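Local coordinates for putative fimbrial associated sortase-like protein (PDB 6BWE) that probably acts as a class C, pilus-building sortase, a cysteine transpeptidase that cross-links pilin subunits, here as the extracellular catalytic domain of a membrane protein, at residues Ala79-Pro84 against Ile148-Gln153; Gly154-Tyr159 against Val206-Asn211. The protein carries 2 engineered substitutions. All blocks are in the same frame, centred on the assembly; numbering follows the deposited sequence. Where two conformers were deposited one is given.

Contact 1. Residues Ala79-Pro84 against Ile148-Gln153; sequences ASISIP and IYITVQ
Ser80 and Ser82 pair with Thr151 and Tyr149 in two hydrogen-bonded antiparallel pairs, and four main-chain bonds tie Ala79-Pro84 to Ile148-Gln153. Ser80 N gives to Thr151 O at 3.0 Å and Thr151 N returns a bond to Ser80 O. Two residues on, Ser82 N reaches Tyr149 O, while Tyr149 N meets Ser82 O at 2.9 Å in the straightest bond of the four (172°). Between them lies the non-hydrogen-bonded pair Ile81-Ile150, where CA-H...O contacts accompany the pair: Ile150 CA approaches Ser80 O to 3.3 Å, and Ile81 CA comes equally near Tyr149 O.

The apolar contacts lie mostly on the face of Ile81 and Ile150. Ile81 holds CG1 anti to its backbone N (chi1 -172°), which carries Ile81 CD1 against Ile148 CG2 at 3.4 Å, tighter than usual for two methyls. At the far end, Ala79 CB sits 3.9 Å from Val152 CB and 4.0 Å from Ile150 CG2.

On the other face the phenol of Tyr149 lies by Pro84, just past the C-terminal end of strand 77-83. Pro84 CG lies 4.0 Å from Tyr149 CE2, near the ring plane, so the proline meets an edge of the ring. The phenol OH is hydrogen-bonded to Asp212 and Asn214 of the C-terminal tail. Beside Ser80, whose OG packs against Thr151 CB, Thr151 OG1 bonds to Thr156.

In the sortase beta-barrel this pairing joins the first strand in the order to the last. Strand 77-83 is bound on its other edge to strand 88-94, strand 147-152 is bound to 155-167, and Ile81, Ile83 and Ile148 pack inward on Leu186 of strand 183-187.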
loop_
_atom_site.group_PDB
_atom_site.type_symbol
_atom_site.label_atom_id
_atom_site.label_comp_id
_atom_site.label_asym_id
_atom_site.label_seq_id
_atom_site.Cartn_x
_atom_site.Cartn_y
_atom_site.Cartn_z
ATOM N N ALA A 79 -8.321 -10.963 -15.562
ATOM C CA ALA A 79 -9.040 -12.089 -15.000
ATOM C C ALA A 79 -10.509 -11.925 -15.312
ATOM O O ALA A 79 -10.947 -10.879 -15.767
ATOM C CB ALA A 79 -8.835 -12.176 -13.483
ATOM N N SER A 80 -11.287 -12.985 -15.133
ATOM C CA SER A 80 -12.726 -12.836 -15.218
ATOM C C SER A 80 -13.344 -13.395 -13.943
ATOM O O SER A 80 -12.709 -14.165 -13.217
ATOM C CB SER A 80 -13.310 -13.524 -16.462
ATOM O OG SER A 80 -13.005 -14.896 -16.445
ATOM N N ILE A 81 -14.562 -12.963 -13.680
ATOM C CA ILE A 81 -15.272 -13.339 -12.491
ATOM C C ILE A 81 -16.620 -13.887 -12.892
ATOM O O ILE A 81 -17.232 -13.384 -13.809
ATOM C CB ILE A 81 -15.362 -12.162 -11.500
ATOM C CG1 ILE A 81 -15.932 -12.605 -10.161
ATOM C CG2 ILE A 81 -16.209 -11.026 -12.029
ATOM C CD1 ILE A 81 -15.581 -11.663 -9.017
ATOM N N SER A 82 -17.037 -14.946 -12.204
ATOM C CA SER A 82 -18.381 -15.510 -12.314
ATOM C C SER A 82 -19.050 -15.523 -10.946
ATOM O O SER A 82 -18.457 -15.983 -9.985
ATOM C CB SER A 82 -18.306 -16.938 -12.836
ATOM O OG SER A 82 -19.593 -17.497 -12.907
ATOM N N ILE A 83 -20.288 -15.019 -10.883
ATOM C CA ILE A 83 -21.104 -14.956 -9.684
ATOM C C ILE A 83 -22.469 -15.544 -10.092
ATOM O O ILE A 83 -23.390 -14.810 -10.424
ATOM C CB ILE A 83 -21.247 -13.540 -9.100
ATOM C CG1 ILE A 83 -19.865 -12.854 -8.951
ATOM C CG2 ILE A 83 -21.874 -13.633 -7.730
ATOM C CD1 ILE A 83 -19.952 -11.373 -8.670
ATOM N N PRO A 84 -22.575 -16.877 -10.124
ATOM C CA PRO A 84 -23.775 -17.478 -10.721
ATOM C C PRO A 84 -25.083 -17.127 -10.046
ATOM O O PRO A 84 -26.125 -17.044 -10.750
ATOM C CB PRO A 84 -23.538 -18.995 -10.615
ATOM C CG PRO A 84 -22.296 -19.163 -9.853
ATOM C CD PRO A 84 -21.534 -17.873 -9.873
ATOM N N ILE A 148 -18.115 -17.313 -5.614
ATOM C CA ILE A 148 -17.519 -16.394 -6.592
ATOM C C ILE A 148 -16.333 -17.122 -7.198
ATOM O O ILE A 148 -15.517 -17.667 -6.445
ATOM C CB ILE A 148 -17.022 -15.120 -5.897
ATOM C CG1 ILE A 148 -18.214 -14.332 -5.311
ATOM C CG2 ILE A 148 -16.212 -14.247 -6.843
ATOM C CD1 ILE A 148 -17.789 -13.344 -4.239
ATOM N N TYR A 149 -16.242 -17.165 -8.530
ATOM C CA TYR A 149 -15.141 -17.855 -9.216
ATOM C C TYR A 149 -14.283 -16.853 -9.991
ATOM O O TYR A 149 -14.817 -16.106 -10.814
ATOM C CB TYR A 149 -15.676 -18.892 -10.193
ATOM C CG TYR A 149 -16.585 -19.923 -9.539
ATOM C CD1 TYR A 149 -16.088 -21.131 -9.084
ATOM C CD2 TYR A 149 -17.927 -19.652 -9.332
ATOM C CE1 TYR A 149 -16.924 -22.095 -8.497
ATOM C CE2 TYR A 149 -18.767 -20.584 -8.732
ATOM C CZ TYR A 149 -18.266 -21.800 -8.311
ATOM O OH TYR A 149 -19.115 -22.704 -7.691
ATOM N N ILE A 150 -12.967 -16.872 -9.778
ATOM C CA ILE A 150 -12.068 -16.000 -10.503
ATOM C C ILE A 150 -11.248 -16.893 -11.412
ATOM O O ILE A 150 -10.650 -17.854 -10.945
ATOM C CB ILE A 150 -11.148 -15.189 -9.566
ATOM C CG1 ILE A 150 -11.996 -14.170 -8.805
ATOM C CG2 ILE A 150 -10.091 -14.460 -10.401
ATOM C CD1 ILE A 150 -11.260 -13.442 -7.737
ATOM N N THR A 151 -11.241 -16.579 -12.698
ATOM C CA THR A 151 -10.393 -17.285 -13.632
ATOM C C THR A 151 -9.257 -16.370 -14.042
ATOM O O THR A 151 -9.489 -15.258 -14.481
ATOM C CB THR A 151 -11.181 -17.784 -14.835
ATOM O OG1 THR A 151 -12.266 -18.619 -14.371
ATOM C CG2 THR A 151 -10.317 -18.609 -15.748
ATOM N N VAL A 152 -8.030 -16.863 -13.897
ATOM C CA VAL A 152 -6.845 -16.047 -14.167
ATOM C C VAL A 152 -5.752 -16.972 -14.685
ATOM O O VAL A 152 -5.477 -18.026 -14.087
ATOM C CB VAL A 152 -6.440 -15.208 -12.916
ATOM C CG1 VAL A 152 -6.243 -16.078 -11.675
ATOM C CG2 VAL A 152 -5.229 -14.356 -13.185
ATOM N N GLN A 153 -5.175 -16.619 -15.826
ATOM C CA GLN A 153 -4.153 -17.441 -16.493
ATOM C C GLN A 153 -4.493 -18.927 -16.533
ATOM O O GLN A 153 -3.654 -19.774 -16.253
ATOM C CB GLN A 153 -2.817 -17.227 -15.805
ATOM C CG GLN A 153 -2.348 -15.775 -15.926
ATOM C CD GLN A 153 -1.994 -15.392 -17.342
ATOM O OE1 GLN A 153 -1.136 -16.011 -17.945
ATOM N NE2 GLN A 153 -2.617 -14.322 -17.865
#

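Contact 2. Residues Gly154-Tyr159 against Val206-Asn211; sequences GETLKY and VDLDPN
The side chain of Lys158 passes obliquely across that of Val206, fully extended beyond CG as it runs from the strand toward Val206-Asn211. Lys158 CB, 4.0 Å from Val206 O, starts the contact. Lys158 CG follows, anti to the backbone N (chi1 -175°), and makes the closest contact between two side chains, 3.6 Å from Val206 CG2. Lys158 CD passes the same methyl and comes within 3.8 Å of Asp207 O, with Leu208 CD1 a little farther off. CE still touches Val206 CG2, and at the tip NZ gives to a water that in turn makes a long bond to Asp207 O, and forms a salt bridge with Asp212.

The main chain adds one direct bond, Val206 N to Lys158 O at 3.0 Å, with the donor tilted 34° from the carbonyl plane. A second water spans the gap beside it, accepting from Lys158 N at 2.9 Å and donating to Val206 O. Farther along, Leu208 CD2 rests on Thr156 O at 3.5 Å.

One direct bond and one water-mediated link thus join the two backbones, the lysine's methylenes serve as an apolar surface, and its charge is answered by Asp212 at the edge of the contact.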
loop_
_atom_site.group_PDB
_atom_site.type_symbol
_atom_site.label_atom_id
_atom_site.label_comp_id
_atom_site.label_asym_id
_atom_site.label_seq_id
_atom_site.Cartn_x
_atom_site.Cartn_y
_atom_site.Cartn_z
ATOM N N GLY A 154 -5.740 -19.220 -16.857
ATOM C CA GLY A 154 -6.194 -20.594 -17.020
ATOM C C GLY A 154 -6.663 -21.284 -15.745
ATOM O O GLY A 154 -7.239 -22.365 -15.808
ATOM N N GLU A 155 -6.405 -20.705 -14.590
ATOM C CA GLU A 155 -6.701 -21.383 -13.328
ATOM C C GLU A 155 -7.986 -20.766 -12.767
ATOM O O GLU A 155 -8.246 -19.592 -13.012
ATOM C CB GLU A 155 -5.482 -21.231 -12.417
ATOM C CG GLU A 155 -5.691 -20.654 -11.049
ATOM C CD GLU A 155 -4.373 -20.382 -10.361
ATOM O OE1 GLU A 155 -4.164 -19.223 -9.912
ATOM O OE2 GLU A 155 -3.536 -21.310 -10.310
ATOM N N THR A 156 -8.768 -21.533 -12.012
ATOM C CA THR A 156 -9.962 -21.004 -11.417
ATOM C C THR A 156 -9.846 -21.076 -9.889
ATOM O O THR A 156 -9.483 -22.108 -9.330
ATOM C CB THR A 156 -11.211 -21.704 -11.945
ATOM O OG1 THR A 156 -11.296 -21.446 -13.344
ATOM C CG2 THR A 156 -12.481 -21.129 -11.294
ATOM N N LEU A 157 -10.144 -19.950 -9.240
ATOM C CA LEU A 157 -10.121 -19.823 -7.786
ATOM C C LEU A 157 -11.560 -19.634 -7.315
ATOM O O LEU A 157 -12.296 -18.849 -7.911
ATOM C CB LEU A 157 -9.290 -18.607 -7.363
ATOM C CG LEU A 157 -7.969 -18.313 -8.069
ATOM C CD1 LEU A 157 -7.286 -17.082 -7.468
ATOM C CD2 LEU A 157 -7.076 -19.505 -7.953
ATOM N N LYS A 158 -11.936 -20.304 -6.224
ATOM C CA LYS A 158 -13.273 -20.231 -5.703
ATOM C C LYS A 158 -13.234 -19.501 -4.368
ATOM O O LYS A 158 -12.376 -19.749 -3.532
ATOM C CB LYS A 158 -13.898 -21.621 -5.561
ATOM C CG LYS A 158 -15.357 -21.603 -5.134
ATOM C CD LYS A 158 -15.922 -23.036 -5.015
ATOM C CE LYS A 158 -17.372 -22.980 -4.561
ATOM N NZ LYS A 158 -17.985 -24.335 -4.383
ATOM N N TYR A 159 -14.158 -18.572 -4.217
ATOM C CA TYR A 159 -14.339 -17.836 -2.977
ATOM C C TYR A 159 -15.774 -18.006 -2.535
ATOM O O TYR A 159 -16.653 -18.269 -3.367
ATOM C CB TYR A 159 -14.018 -16.355 -3.203
ATOM C CG TYR A 159 -12.539 -16.143 -3.403
ATOM C CD1 TYR A 159 -11.732 -15.760 -2.335
ATOM C CD2 TYR A 159 -11.935 -16.372 -4.650
ATOM C CE1 TYR A 159 -10.357 -15.620 -2.486
ATOM C CE2 TYR A 159 -10.550 -16.241 -4.813
ATOM C CZ TYR A 159 -9.776 -15.859 -3.729
ATOM O OH TYR A 159 -8.418 -15.732 -3.824
ATOM N N VAL A 206 -11.967 -20.934 -0.801
ATOM C CA VAL A 206 -12.414 -22.266 -0.413
ATOM C C VAL A 206 -11.920 -23.242 -1.452
ATOM O O VAL A 206 -11.543 -22.845 -2.563
ATOM C CB VAL A 206 -13.964 -22.365 -0.280
ATOM C CG1 VAL A 206 -14.455 -21.501 0.862
ATOM C CG2 VAL A 206 -14.687 -22.015 -1.579
ATOM N N ASP A 207 -11.927 -24.527 -1.103
ATOM C CA ASP A 207 -11.494 -25.558 -2.043
ATOM C C ASP A 207 -12.476 -25.608 -3.209
ATOM O O ASP A 207 -13.670 -25.380 -3.044
ATOM C CB ASP A 207 -11.432 -26.946 -1.374
ATOM C CG ASP A 207 -10.326 -27.067 -0.341
ATOM O OD1 ASP A 207 -9.367 -26.260 -0.342
ATOM O OD2 ASP A 207 -10.403 -28.016 0.470
ATOM N N LEU A 208 -11.955 -25.894 -4.391
ATOM C CA LEU A 208 -12.763 -25.962 -5.591
ATOM C C LEU A 208 -12.999 -27.416 -5.961
ATOM O O LEU A 208 -12.033 -28.113 -6.227
ATOM C CB LEU A 208 -12.014 -25.270 -6.732
ATOM C CG LEU A 208 -12.648 -25.424 -8.115
ATOM C CD1 LEU A 208 -14.102 -24.933 -8.120
ATOM C CD2 LEU A 208 -11.802 -24.683 -9.127
ATOM N N ASP A 209 -14.253 -27.871 -6.007
ATOM C CA ASP A 209 -14.569 -29.194 -6.601
ATOM C C ASP A 209 -14.308 -29.147 -8.121
ATOM O O ASP A 209 -14.881 -28.296 -8.817
ATOM C CB ASP A 209 -16.016 -29.615 -6.343
ATOM C CG ASP A 209 -16.287 -31.091 -6.726
ATOM O OD1 ASP A 209 -16.158 -31.480 -7.918
ATOM O OD2 ASP A 209 -16.642 -31.867 -5.819
ATOM N N PRO A 210 -13.428 -30.043 -8.641
ATOM C CA PRO A 210 -13.189 -30.113 -10.098
ATOM C C PRO A 210 -14.456 -30.314 -10.962
ATOM O O PRO A 210 -14.485 -29.836 -12.103
ATOM C CB PRO A 210 -12.249 -31.323 -10.241
ATOM C CG PRO A 210 -11.548 -31.433 -8.927
ATOM C CD PRO A 210 -12.554 -30.986 -7.900
ATOM N N ASN A 211 -15.468 -31.012 -10.414
ATOM C CA ASN A 211 -16.782 -31.227 -11.069
ATOM C C ASN A 211 -17.891 -30.204 -10.719
ATOM O O ASN A 211 -19.060 -30.430 -11.047
ATOM C CB ASN A 211 -17.302 -32.651 -10.763
ATOM C CG ASN A 211 -16.532 -33.733 -11.496
ATOM O OD1 ASN A 211 -15.402 -33.527 -11.958
ATOM N ND2 ASN A 211 -17.145 -34.905 -11.608
HETATM O O HOH W 1 -10.170 -22.176 -4.821
HETATM O O HOH W 2 -16.635 -25.112 -1.678
#

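Contact 1 and contact 2 lie about 9 Å apart, centre to centre, on the same side of the domain. They come in series along the chain: strand 147-152 of contact 1 turns at once into strand 155-167 of contact 2. The two strands are neighbours in the sheet, probably hydrogen-bonded through Ile150 O to Leu157 N and Ile148 O to Tyr159 N. Contact 1 closes the sortase barrel between its first and last strands; contact 2 lies farther out, where the polypeptide leaves the barrel. Asp212 connects them, bonding both Tyr149 OH and Lys158 NZ, so the C-terminal tail is fastened across this hairpin, away from the predicted active-site residues His127 and Cys189.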